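Local coordinates for protein beta-galactosidase (Trichoderma reesei, PDB 3OG2) that probably hydrolyses terminal non-reducing beta-D-galactose residues from beta-D-galactosides, as a glycosylated member of glycoside hydrolase family 35 built on a TIM barrel, at residues A[132-137]-A[703-708]; A[684-689]-A[697-702]; A[690-695]-A[798-803]; A[713-718]-A[821-826]. One frame throughout, in Å; residues are numbered along the deposited sequence.

Contact 1. Residues A[132-137]-A[703-708]. With NAG (2-acetamido-2-deoxy-beta-D-glucopyranose), chain E.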
loop_
_atom_site.group_PDB
_atom_site.type_symbol
_atom_site.label_atom_id
_atom_site.label_comp_id
_atom_site.label_asym_id
_atom_site.label_seq_id
_atom_site.Cartn_x
_atom_site.Cartn_y
_atom_site.Cartn_z
ATOM N N LEU A 132 10.928 21.672 7.632
ATOM C CA LEU A 132 11.929 21.184 8.598
ATOM C C LEU A 132 13.334 21.349 8.070
ATOM O O LEU A 132 14.294 21.238 8.832
ATOM C CB LEU A 132 11.649 19.726 8.956
ATOM C CG LEU A 132 10.514 19.508 9.967
ATOM C CD1 LEU A 132 10.538 18.028 10.392
ATOM C CD2 LEU A 132 10.407 20.375 11.189
ATOM N N GLN A 133 13.544 21.625 6.748
ATOM C CA GLN A 133 14.880 21.972 6.325
ATOM C C GLN A 133 15.374 23.268 6.978
ATOM O O GLN A 133 16.588 23.455 7.022
ATOM C CB GLN A 133 14.956 22.131 4.790
ATOM C CG GLN A 133 14.528 20.873 4.044
ATOM C CD GLN A 133 15.154 20.735 2.682
ATOM O OE1 GLN A 133 15.614 21.744 2.086
ATOM N NE2 GLN A 133 15.187 19.520 2.100
ATOM N N ARG A 134 14.468 24.086 7.505
ATOM C CA ARG A 134 14.857 25.312 8.150
ATOM C C ARG A 134 15.006 25.147 9.668
ATOM O O ARG A 134 15.203 26.119 10.396
ATOM C CB ARG A 134 13.806 26.391 7.879
ATOM C CG ARG A 134 13.669 26.624 6.366
ATOM C CD ARG A 134 12.946 27.935 6.097
ATOM N NE ARG A 134 11.646 28.125 6.752
ATOM C CZ ARG A 134 10.469 27.790 6.200
ATOM N NH1 ARG A 134 10.425 27.232 4.979
ATOM N NH2 ARG A 134 9.314 28.020 6.827
ATOM N N VAL A 135 14.912 23.923 10.181
ATOM C CA VAL A 135 15.145 23.650 11.615
ATOM C C VAL A 135 16.566 23.200 11.773
ATOM O O VAL A 135 16.978 22.206 11.187
ATOM C CB VAL A 135 14.142 22.572 12.066
ATOM C CG1 VAL A 135 14.473 22.126 13.487
ATOM C CG2 VAL A 135 12.726 23.122 12.009
ATOM N N LYS A 136 17.330 23.944 12.591
ATOM C CA LYS A 136 18.767 23.624 12.686
ATOM C C LYS A 136 19.054 22.309 13.347
ATOM O O LYS A 136 20.017 21.619 12.955
ATOM C CB LYS A 136 19.464 24.740 13.472
ATOM C CG LYS A 136 19.376 26.103 12.759
ATOM C CD LYS A 136 20.090 27.233 13.557
ATOM C CE LYS A 136 19.695 28.625 13.050
ATOM N NZ LYS A 136 19.959 29.807 13.931
ATOM N N GLY A 137 18.293 21.957 14.380
ATOM C CA GLY A 137 18.649 20.761 15.156
ATOM C C GLY A 137 18.460 19.477 14.385
ATOM O O GLY A 137 17.747 19.402 13.366
ATOM N N GLY A 703 15.160 25.620 -2.479
ATOM C CA GLY A 703 13.746 25.935 -2.501
ATOM C C GLY A 703 13.095 26.022 -1.127
ATOM O O GLY A 703 12.287 26.922 -0.836
ATOM N N SER A 704 13.445 25.067 -0.234
ATOM C CA SER A 704 12.713 25.019 1.035
ATOM C C SER A 704 13.078 26.201 1.911
ATOM O O SER A 704 12.282 26.518 2.835
ATOM C CB SER A 704 12.996 23.716 1.800
ATOM O OG SER A 704 12.342 22.619 1.148
ATOM N N ASP A 705 14.203 26.857 1.674
ATOM C CA ASP A 705 14.544 28.027 2.476
ATOM C C ASP A 705 13.597 29.159 2.181
ATOM O O ASP A 705 13.500 30.090 3.012
ATOM C CB ASP A 705 15.954 28.511 2.202
ATOM C CG ASP A 705 17.021 27.678 2.953
ATOM O OD1 ASP A 705 16.665 26.778 3.746
ATOM O OD2 ASP A 705 18.230 27.979 2.747
ATOM N N TYR A 706 12.861 29.144 1.084
ATOM C CA TYR A 706 11.909 30.181 0.694
ATOM C C TYR A 706 10.476 29.653 0.708
ATOM O O TYR A 706 9.556 30.328 0.213
ATOM C CB TYR A 706 12.275 30.672 -0.713
ATOM C CG TYR A 706 13.662 31.296 -0.758
ATOM C CD1 TYR A 706 14.780 30.505 -1.007
ATOM C CD2 TYR A 706 13.819 32.649 -0.562
ATOM C CE1 TYR A 706 16.053 31.062 -1.055
ATOM C CE2 TYR A 706 15.119 33.223 -0.616
ATOM C CZ TYR A 706 16.209 32.437 -0.870
ATOM O OH TYR A 706 17.461 33.030 -0.910
ATOM N N GLY A 707 10.283 28.449 1.280
ATOM C CA GLY A 707 8.916 27.940 1.395
ATOM C C GLY A 707 8.444 27.070 0.260
ATOM O O GLY A 707 7.216 26.776 0.214
ATOM N N PHE A 708 9.336 26.655 -0.649
ATOM C CA PHE A 708 8.964 25.874 -1.815
ATOM C C PHE A 708 9.431 24.428 -1.617
ATOM O O PHE A 708 10.652 24.204 -1.688
ATOM C CB PHE A 708 9.591 26.461 -3.094
ATOM C CG PHE A 708 9.139 27.902 -3.321
ATOM C CD1 PHE A 708 7.801 28.207 -3.524
ATOM C CD2 PHE A 708 10.108 28.905 -3.339
ATOM C CE1 PHE A 708 7.443 29.517 -3.757
ATOM C CE2 PHE A 708 9.768 30.222 -3.527
ATOM C CZ PHE A 708 8.410 30.509 -3.741
HETATM C C1 NAG E . 15.966 30.145 11.360
HETATM C C2 NAG E . 14.535 30.600 11.023
HETATM C C3 NAG E . 13.984 31.654 11.967
HETATM C C4 NAG E . 14.180 31.284 13.450
HETATM C C5 NAG E . 15.629 30.797 13.625
HETATM C C6 NAG E . 15.884 30.418 15.088
HETATM C C7 NAG E . 13.405 30.526 8.838
HETATM C C8 NAG E . 13.159 31.408 7.626
HETATM N N2 NAG E . 14.342 31.007 9.661
HETATM O O3 NAG E . 12.607 31.923 11.734
HETATM O O4 NAG E . 13.937 32.452 14.244
HETATM O O5 NAG E . 15.887 29.694 12.725
HETATM O O6 NAG E . 17.246 30.387 15.447
HETATM O O7 NAG E . 12.523 29.700 9.124
HETATM O O HOH W 1 17.135 24.132 2.723
HETATM O O HOH W 2 15.161 22.705 -0.646
#
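The guanidinium of R134 works through its edge: the carbonyl oxygen of S704 and the acetamido oxygen O7 of the NAG both lie close to its plane, while the backbone N of G707 stands obliquely to it. The amide of Q133 has OG of S704 over one face (OG to CD of Q133 3.7 Å); serine is small enough for the spot, and its OG is hydrogen-bonded to H709. NH1 of R134 gives a hydrogen bond of 2.9 Å to O of S704, almost head-on (C=O...N 180°), and NE donates to O7 of the NAG at 3.0 Å. A bend at chi3 (-53°) swings NE toward the sugar, and the turn about the last bond (chi4 -92°) sets the guanidinium plane so that NH1 meets O of S704. Arginine suits the place because NH1 also forms a salt bridge with E830, so one planar cation serves backbone, sugar and carboxylate. The contact joins two 3-10 turns, one in the glycoside hydrolase 35 region that carries the TIM barrel, the other in an all-beta domain. OE1 of Q133 accepts from two waters, one also donating to OD1 of D705, whose OD2 is hydrogen-bonded to S700 and S688, the other accepting from N of S704; NE2 donates to the carbonyl oxygens of M798 and A800. Farther out, the long flexible K136 reaches O6 of the NAG with NZ at 3.2 Å.

Contact 2. Residues A[684-689]-A[697-702]; sequences NLRTSN and TPVSLY. With NAG (2-acetamido-2-deoxy-beta-D-glucopyranose), chain E.
R686 arches over the carbonyl of P698. CB already lies 4.0 Å from O of P698, and CG and NE pass the same oxygen at similar range. A turn at chi3 (54°) then folds the chain back, bringing CZ to 3.0 Å from O of P698, which thus sits over one face of the guanidinium. At the tip, NH1 comes within 3.6 Å of CG1 of V699, while CB of P698 lies at the edge of the group, near NH2. Both segments belong to the long irregular loop before strand 713-720 of an all-beta domain. Next to R686 along the chain, O of L685 accepts a backbone hydrogen bond from N of S700 at 2.8 Å and a CA-H...O contact from V699. S700 suits its place because its OG accepts from N of Y702 in an ST turn and also pairs with D705, which S688 meets too. N689 carries the N-linked NAG on ND2, which also donates to the carbonyl of R134. The carbonyl of P698 lies over the guanidinium instead of in line with an N-H, so NH1 and NH2 form no hydrogen bond with it; the attraction is probably electrostatic, between a delocalised cation and a carbonyl dipole.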
loop_
_atom_site.group_PDB
_atom_site.type_symbol
_atom_site.label_atom_id
_atom_site.label_comp_id
_atom_site.label_asym_id
_atom_site.label_seq_id
_atom_site.Cartn_x
_atom_site.Cartn_y
_atom_site.Cartn_z
ATOM N N ASN A 684 17.433 36.209 -1.844
ATOM C CA ASN A 684 18.404 37.146 -1.315
ATOM C C ASN A 684 18.784 36.802 0.117
ATOM O O ASN A 684 19.388 37.643 0.825
ATOM C CB ASN A 684 17.873 38.582 -1.394
ATOM C CG ASN A 684 16.579 38.766 -0.613
ATOM O OD1 ASN A 684 16.056 37.828 0.016
ATOM N ND2 ASN A 684 16.083 39.989 -0.653
ATOM N N LEU A 685 18.498 35.613 0.601
ATOM C CA LEU A 685 18.888 35.215 1.930
ATOM C C LEU A 685 20.361 34.886 1.983
ATOM O O LEU A 685 20.793 33.947 1.286
ATOM C CB LEU A 685 18.081 33.970 2.399
ATOM C CG LEU A 685 16.556 34.282 2.456
ATOM C CD1 LEU A 685 15.759 33.019 2.756
ATOM C CD2 LEU A 685 16.276 35.446 3.427
ATOM N N ARG A 686 21.104 35.626 2.781
ATOM C CA ARG A 686 22.559 35.421 2.766
ATOM C C ARG A 686 23.019 34.295 3.700
ATOM O O ARG A 686 24.181 33.887 3.651
ATOM C CB ARG A 686 23.290 36.738 3.112
ATOM C CG ARG A 686 22.881 37.869 2.133
ATOM C CD ARG A 686 23.948 38.985 2.255
ATOM N NE ARG A 686 25.169 38.224 2.023
ATOM C CZ ARG A 686 25.567 37.637 0.882
ATOM N NH1 ARG A 686 24.844 37.701 -0.247
ATOM N NH2 ARG A 686 26.721 36.978 0.911
ATOM N N THR A 687 22.088 33.857 4.551
ATOM C CA THR A 687 22.355 32.718 5.424
ATOM C C THR A 687 21.192 31.722 5.298
ATOM O O THR A 687 20.106 32.084 4.830
ATOM C CB THR A 687 22.480 33.117 6.901
ATOM O OG1 THR A 687 21.208 33.705 7.281
ATOM C CG2 THR A 687 23.561 34.171 7.082
ATOM N N SER A 688 21.513 30.512 5.690
ATOM C CA SER A 688 20.562 29.407 5.726
ATOM C C SER A 688 20.575 28.719 7.092
ATOM O O SER A 688 21.614 28.669 7.701
ATOM C CB SER A 688 20.863 28.378 4.638
ATOM O OG SER A 688 19.932 27.279 4.684
ATOM N N ASN A 689 19.433 28.199 7.527
ATOM C CA ASN A 689 19.385 27.372 8.727
ATOM C C ASN A 689 19.636 25.909 8.393
ATOM O O ASN A 689 19.570 25.088 9.323
ATOM C CB ASN A 689 17.990 27.463 9.353
ATOM C CG ASN A 689 17.739 28.724 10.100
ATOM O OD1 ASN A 689 18.673 29.511 10.313
ATOM N ND2 ASN A 689 16.530 29.005 10.577
ATOM N N THR A 697 27.118 29.205 -1.819
ATOM C CA THR A 697 26.774 30.323 -2.653
ATOM C C THR A 697 26.566 31.554 -1.776
ATOM O O THR A 697 26.299 31.407 -0.580
ATOM C CB THR A 697 25.503 30.015 -3.459
ATOM O OG1 THR A 697 24.499 29.551 -2.539
ATOM C CG2 THR A 697 25.742 28.927 -4.495
ATOM N N PRO A 698 26.671 32.743 -2.340
ATOM C CA PRO A 698 26.480 33.959 -1.517
ATOM C C PRO A 698 25.055 34.157 -1.022
ATOM O O PRO A 698 24.862 34.873 -0.044
ATOM C CB PRO A 698 26.890 35.087 -2.448
ATOM C CG PRO A 698 27.113 34.556 -3.800
ATOM C CD PRO A 698 27.034 33.059 -3.731
ATOM N N VAL A 699 24.062 33.578 -1.677
ATOM C CA VAL A 699 22.674 33.569 -1.201
ATOM C C VAL A 699 22.171 32.152 -1.284
ATOM O O VAL A 699 22.686 31.349 -2.071
ATOM C CB VAL A 699 21.729 34.434 -2.033
ATOM C CG1 VAL A 699 22.110 35.906 -1.818
ATOM C CG2 VAL A 699 21.768 34.060 -3.535
ATOM N N SER A 700 21.199 31.790 -0.461
ATOM C CA SER A 700 20.582 30.473 -0.576
ATOM C C SER A 700 19.801 30.353 -1.877
ATOM O O SER A 700 18.988 31.233 -2.211
ATOM C CB SER A 700 19.604 30.269 0.597
ATOM O OG SER A 700 18.999 28.989 0.390
ATOM N N LEU A 701 20.008 29.239 -2.560
ATOM C CA LEU A 701 19.192 28.851 -3.719
ATOM C C LEU A 701 18.546 27.509 -3.469
ATOM O O LEU A 701 18.366 26.706 -4.386
ATOM C CB LEU A 701 20.072 28.869 -4.979
ATOM C CG LEU A 701 20.661 30.264 -5.273
ATOM C CD1 LEU A 701 21.684 30.143 -6.397
ATOM C CD2 LEU A 701 19.615 31.282 -5.648
ATOM N N TYR A 702 18.179 27.294 -2.206
ATOM C CA TYR A 702 17.483 26.075 -1.775
ATOM C C TYR A 702 15.994 26.365 -1.739
ATOM O O TYR A 702 15.569 27.277 -0.990
ATOM C CB TYR A 702 17.930 25.677 -0.370
ATOM C CG TYR A 702 19.394 25.355 -0.210
ATOM C CD1 TYR A 702 20.273 25.132 -1.277
ATOM C CD2 TYR A 702 19.868 25.264 1.095
ATOM C CE1 TYR A 702 21.611 24.823 -1.029
ATOM C CE2 TYR A 702 21.221 24.934 1.332
ATOM C CZ TYR A 702 22.068 24.719 0.279
ATOM O OH TYR A 702 23.406 24.424 0.488
HETATM C C1 NAG E . 15.966 30.145 11.360
HETATM C C2 NAG E . 14.535 30.600 11.023
HETATM C C3 NAG E . 13.984 31.654 11.967
HETATM C C4 NAG E . 14.180 31.284 13.450
HETATM C C5 NAG E . 15.629 30.797 13.625
HETATM C C6 NAG E . 15.884 30.418 15.088
HETATM C C7 NAG E . 13.405 30.526 8.838
HETATM C C8 NAG E . 13.159 31.408 7.626
HETATM N N2 NAG E . 14.342 31.007 9.661
HETATM O O3 NAG E . 12.607 31.923 11.734
HETATM O O4 NAG E . 13.937 32.452 14.244
HETATM O O5 NAG E . 15.887 29.694 12.725
HETATM O O6 NAG E . 17.246 30.387 15.447
HETATM O O7 NAG E . 12.523 29.700 9.124
HETATM O O HOH W 3 26.259 32.555 2.005
#

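Contact 3. Residues A[690-695]-A[798-803]; sequences NTYAPL and MKAPRG
The side-chain amide of N690 does two jobs at once: it folds its own loop with one end and ties that loop to another with the other. Its OD1 accepts from N of Y692 at 2.9 Å and from N of A693 at 3.1 Å, an Asx turn extended to the third residue, the first donor in the carbonyl plane and the second above it. Its ND2 donates to O of K799 at 2.8 Å in a nearly straight bond (N-H...O 171°), with the acceptor in the plane of the amide. CG lies anti to the backbone N (chi1 -167°), which directs the amide across the gap, and three bonds then fix its rotation. Asparagine is apt because a short side chain carries both an acceptor and a donor. The packing around it is apolar. CB of Y692 rests on CB of K799 at 3.6 Å, and the tyrosine ring runs on past the peptide between K799 and A800, its CE2 reaching CB of A800. Next to it the methyl of A693 meets CD of P801 at 3.6 Å, a fit between a small side chain and a rigid ring. The extended K799 crosses the loop toward T691; NZ is bridged by a water to N of T691, but its salt bridge is with D796, and it also donates to the carbonyls of V135 and G137. The contact joins the loop before strand 713-720 to the loop that leads into strand 803-811, with Q733 of strand 726-733 touching A800 and the loop ahead of helix 144-163 alongside.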
loop_
_atom_site.group_PDB
_atom_site.type_symbol
_atom_site.label_atom_id
_atom_site.label_comp_id
_atom_site.label_asym_id
_atom_site.label_seq_id
_atom_site.Cartn_x
_atom_site.Cartn_y
_atom_site.Cartn_z
ATOM N N ASN A 690 19.840 25.612 7.121
ATOM C CA ASN A 690 20.104 24.246 6.680
ATOM C C ASN A 690 21.496 23.815 7.144
ATOM O O ASN A 690 22.521 24.175 6.598
ATOM C CB ASN A 690 19.950 24.082 5.183
ATOM C CG ASN A 690 19.926 22.598 4.811
ATOM O OD1 ASN A 690 20.583 21.757 5.372
ATOM N ND2 ASN A 690 19.072 22.242 3.848
ATOM N N THR A 691 21.513 23.023 8.217
ATOM C CA THR A 691 22.772 22.628 8.810
ATOM C C THR A 691 23.320 21.408 8.110
ATOM O O THR A 691 24.484 21.024 8.333
ATOM C CB THR A 691 22.540 22.340 10.312
ATOM O OG1 THR A 691 21.342 21.538 10.492
ATOM C CG2 THR A 691 22.349 23.642 11.092
ATOM N N TYR A 692 22.564 20.743 7.246
ATOM C CA TYR A 692 23.028 19.554 6.541
ATOM C C TYR A 692 23.799 19.913 5.277
ATOM O O TYR A 692 24.681 19.163 4.877
ATOM C CB TYR A 692 21.817 18.754 6.122
ATOM C CG TYR A 692 22.044 17.446 5.437
ATOM C CD1 TYR A 692 22.531 16.345 6.116
ATOM C CD2 TYR A 692 21.778 17.283 4.096
ATOM C CE1 TYR A 692 22.744 15.139 5.490
ATOM C CE2 TYR A 692 21.967 16.094 3.440
ATOM C CZ TYR A 692 22.452 15.023 4.147
ATOM O OH TYR A 692 22.649 13.815 3.499
ATOM N N ALA A 693 23.478 21.022 4.639
ATOM C CA ALA A 693 24.114 21.453 3.407
ATOM C C ALA A 693 24.494 22.926 3.547
ATOM O O ALA A 693 23.808 23.792 3.014
ATOM C CB ALA A 693 23.188 21.241 2.196
ATOM N N PRO A 694 25.565 23.226 4.248
ATOM C CA PRO A 694 25.998 24.624 4.436
ATOM C C PRO A 694 26.146 25.309 3.091
ATOM O O PRO A 694 26.550 24.743 2.069
ATOM C CB PRO A 694 27.360 24.472 5.117
ATOM C CG PRO A 694 27.365 23.122 5.737
ATOM C CD PRO A 694 26.446 22.248 4.951
ATOM N N LEU A 695 25.824 26.609 3.055
ATOM C CA LEU A 695 25.814 27.289 1.762
ATOM C C LEU A 695 27.206 27.366 1.148
ATOM O O LEU A 695 28.169 27.712 1.838
ATOM C CB LEU A 695 25.304 28.729 1.933
ATOM C CG LEU A 695 23.808 28.840 2.227
ATOM C CD1 LEU A 695 23.428 30.326 2.303
ATOM C CD2 LEU A 695 22.993 28.091 1.178
ATOM N N MET A 798 16.883 14.099 5.141
ATOM C CA MET A 798 15.689 14.794 4.577
ATOM C C MET A 798 15.998 16.251 4.264
ATOM O O MET A 798 15.296 16.876 3.465
ATOM C CB MET A 798 14.542 14.608 5.580
ATOM C CG MET A 798 13.328 15.474 5.232
ATOM S SD MET A 798 13.407 17.048 6.160
ATOM C CE MET A 798 12.195 17.973 5.190
ATOM N N LYS A 799 17.060 16.809 4.892
ATOM C CA LYS A 799 17.396 18.211 4.643
ATOM C C LYS A 799 18.156 18.406 3.346
ATOM O O LYS A 799 18.535 19.554 3.071
ATOM C CB LYS A 799 18.220 18.771 5.830
ATOM C CG LYS A 799 17.395 18.784 7.132
ATOM C CD LYS A 799 18.214 19.479 8.232
ATOM C CE LYS A 799 17.434 19.477 9.543
ATOM N NZ LYS A 799 18.360 19.887 10.666
ATOM N N ALA A 800 18.393 17.355 2.537
ATOM C CA ALA A 800 19.063 17.584 1.250
ATOM C C ALA A 800 18.284 18.613 0.436
ATOM O O ALA A 800 17.100 18.381 0.174
ATOM C CB ALA A 800 19.173 16.287 0.479
ATOM N N PRO A 801 18.860 19.736 0.078
ATOM C CA PRO A 801 18.067 20.786 -0.583
ATOM C C PRO A 801 17.715 20.453 -2.018
ATOM O O PRO A 801 18.243 19.525 -2.654
ATOM C CB PRO A 801 18.952 22.024 -0.488
ATOM C CG PRO A 801 20.297 21.547 -0.231
ATOM C CD PRO A 801 20.205 20.176 0.455
ATOM N N ARG A 802 16.826 21.291 -2.524
ATOM C CA ARG A 802 16.450 21.220 -3.949
ATOM C C ARG A 802 16.735 22.568 -4.543
ATOM O O ARG A 802 16.350 23.610 -3.940
ATOM C CB ARG A 802 14.972 20.892 -4.125
ATOM C CG ARG A 802 14.634 19.562 -3.420
ATOM C CD ARG A 802 15.222 18.404 -4.207
ATOM N NE ARG A 802 14.967 17.069 -3.679
ATOM C CZ ARG A 802 15.923 16.319 -3.093
ATOM N NH1 ARG A 802 17.146 16.785 -2.876
ATOM N NH2 ARG A 802 15.589 15.095 -2.727
ATOM N N GLY A 803 17.382 22.619 -5.717
ATOM C CA GLY A 803 17.659 23.888 -6.354
ATOM C C GLY A 803 19.113 23.896 -6.807
ATOM O O GLY A 803 19.604 22.935 -7.432
HETATM O O HOH W 4 18.595 22.644 9.143
#

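Contact 4. Residues A[713-718]-A[821-826]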
loop_
_atom_site.group_PDB
_atom_site.type_symbol
_atom_site.label_atom_id
_atom_site.label_comp_id
_atom_site.label_asym_id
_atom_site.label_seq_id
_atom_site.Cartn_x
_atom_site.Cartn_y
_atom_site.Cartn_z
ATOM N N LEU A 713 11.138 23.650 -9.575
ATOM C CA LEU A 713 11.588 24.980 -9.200
ATOM C C LEU A 713 12.173 25.716 -10.400
ATOM O O LEU A 713 12.725 25.084 -11.319
ATOM C CB LEU A 713 12.709 24.844 -8.150
ATOM C CG LEU A 713 12.349 24.098 -6.868
ATOM C CD1 LEU A 713 13.588 24.045 -5.966
ATOM C CD2 LEU A 713 11.157 24.762 -6.175
ATOM N N LEU A 714 12.079 27.042 -10.379
ATOM C CA LEU A 714 12.721 27.872 -11.379
ATOM C C LEU A 714 13.558 28.945 -10.697
ATOM O O LEU A 714 13.150 29.481 -9.676
ATOM C CB LEU A 714 11.767 28.534 -12.359
ATOM C CG LEU A 714 11.078 27.605 -13.360
ATOM C CD1 LEU A 714 9.848 26.974 -12.761
ATOM C CD2 LEU A 714 10.720 28.387 -14.639
ATOM N N PHE A 715 14.686 29.245 -11.308
ATOM C CA PHE A 715 15.577 30.289 -10.829
ATOM C C PHE A 715 15.882 31.240 -11.968
ATOM O O PHE A 715 16.040 30.791 -13.110
ATOM C CB PHE A 715 16.916 29.725 -10.346
ATOM C CG PHE A 715 16.725 28.739 -9.207
ATOM C CD1 PHE A 715 16.384 27.395 -9.448
ATOM C CD2 PHE A 715 16.854 29.173 -7.908
ATOM C CE1 PHE A 715 16.129 26.561 -8.364
ATOM C CE2 PHE A 715 16.657 28.364 -6.790
ATOM C CZ PHE A 715 16.287 27.064 -7.062
ATOM N N ARG A 716 15.982 32.523 -11.666
ATOM C CA ARG A 716 16.350 33.515 -12.704
ATOM C C ARG A 716 17.538 34.308 -12.164
ATOM O O ARG A 716 17.420 34.930 -11.091
ATOM C CB ARG A 716 15.171 34.451 -13.023
ATOM C CG ARG A 716 14.138 33.651 -13.815
ATOM C CD ARG A 716 12.926 34.441 -14.099
ATOM N NE ARG A 716 13.064 35.692 -14.820
ATOM C CZ ARG A 716 13.159 35.793 -16.138
ATOM N NH1 ARG A 716 13.252 34.671 -16.875
ATOM N NH2 ARG A 716 13.179 36.958 -16.780
ATOM N N GLY A 717 18.651 34.192 -12.861
ATOM C CA GLY A 717 19.862 34.843 -12.428
ATOM C C GLY A 717 20.288 35.956 -13.379
ATOM O O GLY A 717 20.543 35.695 -14.575
ATOM N N ARG A 718 20.370 37.186 -12.871
ATOM C CA ARG A 718 20.783 38.330 -13.672
ATOM C C ARG A 718 22.289 38.573 -13.538
ATOM O O ARG A 718 22.806 38.584 -12.397
ATOM C CB ARG A 718 20.084 39.589 -13.177
ATOM C CG ARG A 718 18.665 39.743 -13.674
ATOM C CD ARG A 718 17.951 40.822 -12.884
ATOM N NE ARG A 718 16.659 41.229 -13.420
ATOM C CZ ARG A 718 15.541 40.538 -13.357
ATOM N NH1 ARG A 718 15.519 39.326 -12.762
ATOM N NH2 ARG A 718 14.414 41.035 -13.888
ATOM N N TRP A 821 19.676 36.799 -7.942
ATOM C CA TRP A 821 18.736 35.730 -8.225
ATOM C C TRP A 821 17.322 35.993 -7.762
ATOM O O TRP A 821 17.091 36.622 -6.716
ATOM C CB TRP A 821 19.213 34.483 -7.493
ATOM C CG TRP A 821 20.522 33.925 -7.964
ATOM C CD1 TRP A 821 21.764 34.214 -7.417
ATOM C CD2 TRP A 821 20.728 32.999 -9.032
ATOM N NE1 TRP A 821 22.731 33.506 -8.101
ATOM C CE2 TRP A 821 22.140 32.757 -9.089
ATOM C CE3 TRP A 821 19.860 32.352 -9.945
ATOM C CZ2 TRP A 821 22.706 31.893 -10.019
ATOM C CZ3 TRP A 821 20.439 31.467 -10.897
ATOM C CH2 TRP A 821 21.850 31.271 -10.904
ATOM N N LYS A 822 16.371 35.413 -8.475
ATOM C CA LYS A 822 14.982 35.273 -8.051
ATOM C C LYS A 822 14.634 33.781 -8.217
ATOM O O LYS A 822 15.330 33.033 -8.946
ATOM C CB LYS A 822 14.033 36.089 -8.925
ATOM C CG LYS A 822 14.428 37.563 -8.920
ATOM C CD LYS A 822 13.324 38.389 -9.560
ATOM C CE LYS A 822 13.754 39.864 -9.666
ATOM N NZ LYS A 822 12.584 40.689 -10.113
ATOM N N LEU A 823 13.585 33.340 -7.498
ATOM C CA LEU A 823 13.211 31.914 -7.623
ATOM C C LEU A 823 11.727 31.766 -7.424
ATOM O O LEU A 823 11.062 32.625 -6.841
ATOM C CB LEU A 823 13.993 31.021 -6.653
ATOM C CG LEU A 823 13.392 30.870 -5.226
ATOM C CD1 LEU A 823 14.111 29.734 -4.510
ATOM C CD2 LEU A 823 13.429 32.163 -4.404
ATOM N N THR A 824 11.206 30.625 -7.888
ATOM C CA THR A 824 9.864 30.229 -7.493
ATOM C C THR A 824 9.738 28.698 -7.488
ATOM O O THR A 824 10.342 28.006 -8.299
ATOM C CB THR A 824 8.788 30.807 -8.422
ATOM O OG1 THR A 824 7.506 30.610 -7.808
ATOM C CG2 THR A 824 8.796 30.160 -9.820
ATOM N N GLY A 825 8.863 28.262 -6.578
ATOM C CA GLY A 825 8.219 26.965 -6.671
ATOM C C GLY A 825 6.698 27.229 -6.814
ATOM O O GLY A 825 6.291 28.175 -7.498
ATOM N N ASN A 826 5.882 26.387 -6.170
ATOM C CA ASN A 826 4.426 26.549 -6.286
ATOM C C ASN A 826 4.051 27.959 -5.819
ATOM O O ASN A 826 4.637 28.490 -4.848
ATOM C CB ASN A 826 3.722 25.507 -5.411
ATOM C CG ASN A 826 3.896 25.735 -3.909
ATOM O OD1 ASN A 826 4.991 25.450 -3.365
ATOM N ND2 ASN A 826 2.866 26.242 -3.244
#
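K822, W821 and F715 have the most surface buried here, and they divide between the two faces of an antiparallel strand pair. W821 and F715 project to one face. The indole lies over G717: CA of G717 lies over the face of the six-membered ring in a CH-pi contact, 3.9 Å from its centroid, and glycine suits the site because the ring occupies the space where a side chain would project. CB of F715 reaches CE3 of W821 at 4.0 Å, and the phenyl ring continues alongside L823, CD2 lying 3.6 Å from CB of L823, the two side chains pointing the same way. The polar end of the indole, NE1, is hydrogen-bonded to Y807. Strands 713-720 and 820-824 are neighbours in a five-stranded antiparallel sheet of an all-beta domain, where 820-824 is an outermost strand; the axes of 713-718 and 821-824 run 166° apart. F715 with L823 and G717 with W821 are non-hydrogen-bonded pairs; in the hydrogen-bonded ones, N of L714 donates to O of T824 at 2.9 Å and N of R716 to O of K822 at 2.8 Å. On the other face the extended chain of K822 lays CE 3.6 Å from NH1 of R718. The two cationic tips, NZ of K822 and NH1 of R718, 4.2 Å apart, gather round D677, which forms salt bridges with both and with R716.

Contact 4 is the regular element of the set, buried strand pairing with an apolar face and a mixed face with a cluster of charges, whereas contacts 1 to 3 are made by loops and 3-10 turns and rely more on single side chains. Contact 1 is also buried, but it is water-bridged and polar, and holds the glycan that contact 2 carries on N689; contacts 2 and 3 are partly exposed. Contacts 1, 2 and 3 all draw on the loop before strand 713-720, and the hydroxyl of Y702 donates to the carbonyl of A693. D705 joins contact 1 to contact 2, and K799 joins contact 3 to 132-137. L701 packs on W821, linking contact 2 to the sheet of contact 4.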